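Local coordinates for organic hydroperoxide resistance protein (Legionella pneumophila, PDB 6MJN), which probably reduces organic hydroperoxides by thiol chemistry, as peroxidases of the OsmC/Ohr family do, and so protects the bacterium from peroxide stress, at residues 71-76 and 118-123. Numbering follows the deposited sequence.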
ATOM      1  N   HIS B  71     -12.485  14.947  -1.139  1.00 39.95           N
ATOM      2  CA  HIS B  71     -13.719  14.620  -0.424  1.00 40.80           C
ATOM      3  C   HIS B  71     -14.022  15.652   0.662  1.00 42.55           C
ATOM      4  O   HIS B  71     -15.154  16.139   0.773  1.00 44.47           O
ATOM      5  CB  HIS B  71     -13.613  13.212   0.176  1.00 42.70           C
ATOM      6  CG  HIS B  71     -14.729  12.873   1.118  1.00 54.62           C
ATOM      7  ND1 HIS B  71     -15.971  12.464   0.683  1.00 59.13           N
ATOM      8  CD2 HIS B  71     -14.792  12.889   2.472  1.00 53.17           C
ATOM      9  CE1 HIS B  71     -16.751  12.241   1.727  1.00 61.28           C
ATOM     10  NE2 HIS B  71     -16.062  12.499   2.824  1.00 58.00           N
ATOM     11  N   VAL B  72     -13.024  15.990   1.480  1.00 39.40           N
ATOM     12  CA  VAL B  72     -13.235  16.990   2.521  1.00 41.52           C
ATOM     13  C   VAL B  72     -13.650  18.326   1.909  1.00 43.93           C
ATOM     14  O   VAL B  72     -14.547  19.005   2.417  1.00 45.81           O
ATOM     15  CB  VAL B  72     -11.967  17.132   3.385  1.00 41.82           C
ATOM     16  CG1 VAL B  72     -12.077  18.352   4.303  1.00 42.05           C
ATOM     17  CG2 VAL B  72     -11.748  15.879   4.196  1.00 46.10           C
ATOM     18  N   ALA B  73     -13.020  18.718   0.804  1.00 38.70           N
ATOM     19  CA  ALA B  73     -13.343  20.009   0.201  1.00 40.08           C
ATOM     20  C   ALA B  73     -14.776  20.033  -0.308  1.00 46.05           C
ATOM     21  O   ALA B  73     -15.461  21.058  -0.211  1.00 47.01           O
ATOM     22  CB  ALA B  73     -12.367  20.323  -0.933  1.00 45.40           C
ATOM     23  N   ASN B  74     -15.240  18.904  -0.851  1.00 46.94           N
ATOM     24  CA  ASN B  74     -16.612  18.820  -1.336  1.00 56.55           C
ATOM     25  C   ASN B  74     -17.599  18.917  -0.178  1.00 58.85           C
ATOM     26  O   ASN B  74     -18.584  19.659  -0.247  1.00 58.69           O
ATOM     27  CB  ASN B  74     -16.798  17.517  -2.118  1.00 54.55           C
ATOM     28  N   VAL B  75     -17.335  18.175   0.904  1.00 58.24           N
ATOM     29  CA  VAL B  75     -18.207  18.200   2.077  1.00 63.10           C
ATOM     30  C   VAL B  75     -18.231  19.589   2.706  1.00 58.41           C
ATOM     31  O   VAL B  75     -19.292  20.096   3.092  1.00 64.10           O
ATOM     32  CB  VAL B  75     -17.764  17.127   3.091  1.00 65.46           C
ATOM     33  CG1 VAL B  75     -18.453  17.337   4.426  1.00 69.04           C
ATOM     34  CG2 VAL B  75     -18.066  15.751   2.556  1.00 62.85           C
ATOM     35  N   GLN B  76     -17.068  20.224   2.824  1.00 57.99           N
ATOM     36  CA  GLN B  76     -16.968  21.530   3.462  1.00 66.39           C
ATOM     37  C   GLN B  76     -17.343  22.675   2.532  1.00 67.47           C
ATOM     38  O   GLN B  76     -17.337  23.832   2.971  1.00 73.56           O
ATOM     39  CB  GLN B  76     -15.548  21.749   4.001  1.00 70.37           C
ATOM     40  N   GLU B 118      -3.542  24.374   4.546  1.00 31.24           N
ATOM     41  CA  GLU B 118      -2.985  23.587   5.645  1.00 32.64           C
ATOM     42  C   GLU B 118      -4.086  22.948   6.478  1.00 44.29           C
ATOM     43  O   GLU B 118      -3.956  21.796   6.909  1.00 36.62           O
ATOM     44  CB  GLU B 118      -2.070  24.454   6.511  1.00 36.07           C
ATOM     45  CG  GLU B 118      -0.872  24.918   5.710  1.00 37.81           C
ATOM     46  CD  GLU B 118       0.099  25.791   6.446  1.00 52.60           C
ATOM     47  OE1 GLU B 118      -0.286  26.447   7.440  1.00 64.70           O
ATOM     48  OE2 GLU B 118       1.259  25.831   5.992  1.00 58.26           O
ATOM     49  N   ALA B 119      -5.182  23.674   6.712  1.00 39.33           N
ATOM     50  CA  ALA B 119      -6.288  23.100   7.476  1.00 44.21           C
ATOM     51  C   ALA B 119      -6.998  21.997   6.695  1.00 42.33           C
ATOM     52  O   ALA B 119      -7.449  20.999   7.278  1.00 37.57           O
ATOM     53  CB  ALA B 119      -7.275  24.201   7.869  1.00 42.72           C
ATOM     54  N   LEU B 120      -7.137  22.170   5.380  1.00 36.17           N
ATOM     55  CA  LEU B 120      -7.808  21.159   4.572  1.00 39.60           C
ATOM     56  C   LEU B 120      -7.011  19.862   4.551  1.00 36.71           C
ATOM     57  O   LEU B 120      -7.578  18.771   4.710  1.00 38.22           O
ATOM     58  CB  LEU B 120      -8.021  21.703   3.156  1.00 37.68           C
ATOM     59  CG  LEU B 120      -8.384  20.749   2.020  1.00 42.61           C
ATOM     60  CD1 LEU B 120      -9.626  19.931   2.335  1.00 47.15           C
ATOM     61  CD2 LEU B 120      -8.606  21.568   0.766  1.00 44.81           C
ATOM     62  N   VAL B 121      -5.695  19.966   4.358  1.00 33.98           N
ATOM     63  CA  VAL B 121      -4.836  18.786   4.349  1.00 31.09           C
ATOM     64  C   VAL B 121      -4.888  18.077   5.693  1.00 36.74           C
ATOM     65  O   VAL B 121      -4.933  16.841   5.756  1.00 33.64           O
ATOM     66  CB  VAL B 121      -3.404  19.200   3.950  1.00 31.40           C
ATOM     67  CG1 VAL B 121      -2.369  18.128   4.353  1.00 37.40           C
ATOM     68  CG2 VAL B 121      -3.377  19.506   2.457  1.00 31.97           C
ATOM     69  N   ALA B 122      -4.909  18.840   6.792  1.00 32.52           N
ATOM     70  CA  ALA B 122      -4.988  18.216   8.111  1.00 38.50           C
ATOM     71  C   ALA B 122      -6.260  17.390   8.259  1.00 42.43           C
ATOM     72  O   ALA B 122      -6.233  16.296   8.836  1.00 40.57           O
ATOM     73  CB  ALA B 122      -4.915  19.275   9.211  1.00 40.83           C
ATOM     74  N   LYS B 123      -7.389  17.911   7.768  1.00 40.74           N
ATOM     75  CA  LYS B 123      -8.645  17.170   7.848  1.00 40.83           C
ATOM     76  C   LYS B 123      -8.613  15.936   6.962  1.00 37.22           C
ATOM     77  O   LYS B 123      -9.131  14.878   7.346  1.00 41.20           O
ATOM     78  CB  LYS B 123      -9.816  18.068   7.449  1.00 46.32           C
ATOM     79  CG  LYS B 123     -10.120  19.188   8.413  1.00 50.43           C
ATOM     80  CD  LYS B 123     -11.408  19.893   7.997  1.00 59.44           C
ATOM     81  CE  LYS B 123     -11.601  21.223   8.712  1.00 65.45           C
ATOM     82  NZ  LYS B 123     -10.631  22.230   8.227  1.00 69.26           N
TER
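V72 O accepts the N-H of Q76 at 2.8 Å from Q76 N, a main-chain helical bond at the residue whose side chain meets L120 and K123 across the contact. In this OsmC-like alpha/beta fold, the C-terminal part of the long helix 53-76 meets helix 114-125. The two segments cross steeply, at 111° between their N-to-C directions, and their axes come within 9.8 Å. No hydrogen bond or salt bridge links them, and the join is largely one of aliphatic groups. CG1 of V72 lies anti to the backbone N (chi1 169°), which directs this branch at the second helix, 3.5 Å from L120 CD1. The two side chains run past each other in opposite senses, with the terminal methyl CD1 of L120 lying against CG1 and CB of V72. L120 CD1 also reaches the backbone of the first helix, 3.9 Å from A73 N, and lies 4.3 Å from A73 CB. L80 touches both A73 and L120, while I69, one turn before A73 in helix 53-76, packs on L120, extending the apolar core. On the solvent side, K123 lies across V72 at about a right angle, its CB 3.9 Å from V72 CG1. Beyond CD the chain leads away from V72, and a bend at chi4 (71°) turns NZ back along helix 114-125, while K123 CD stays 4.1 Å from V72 CG1.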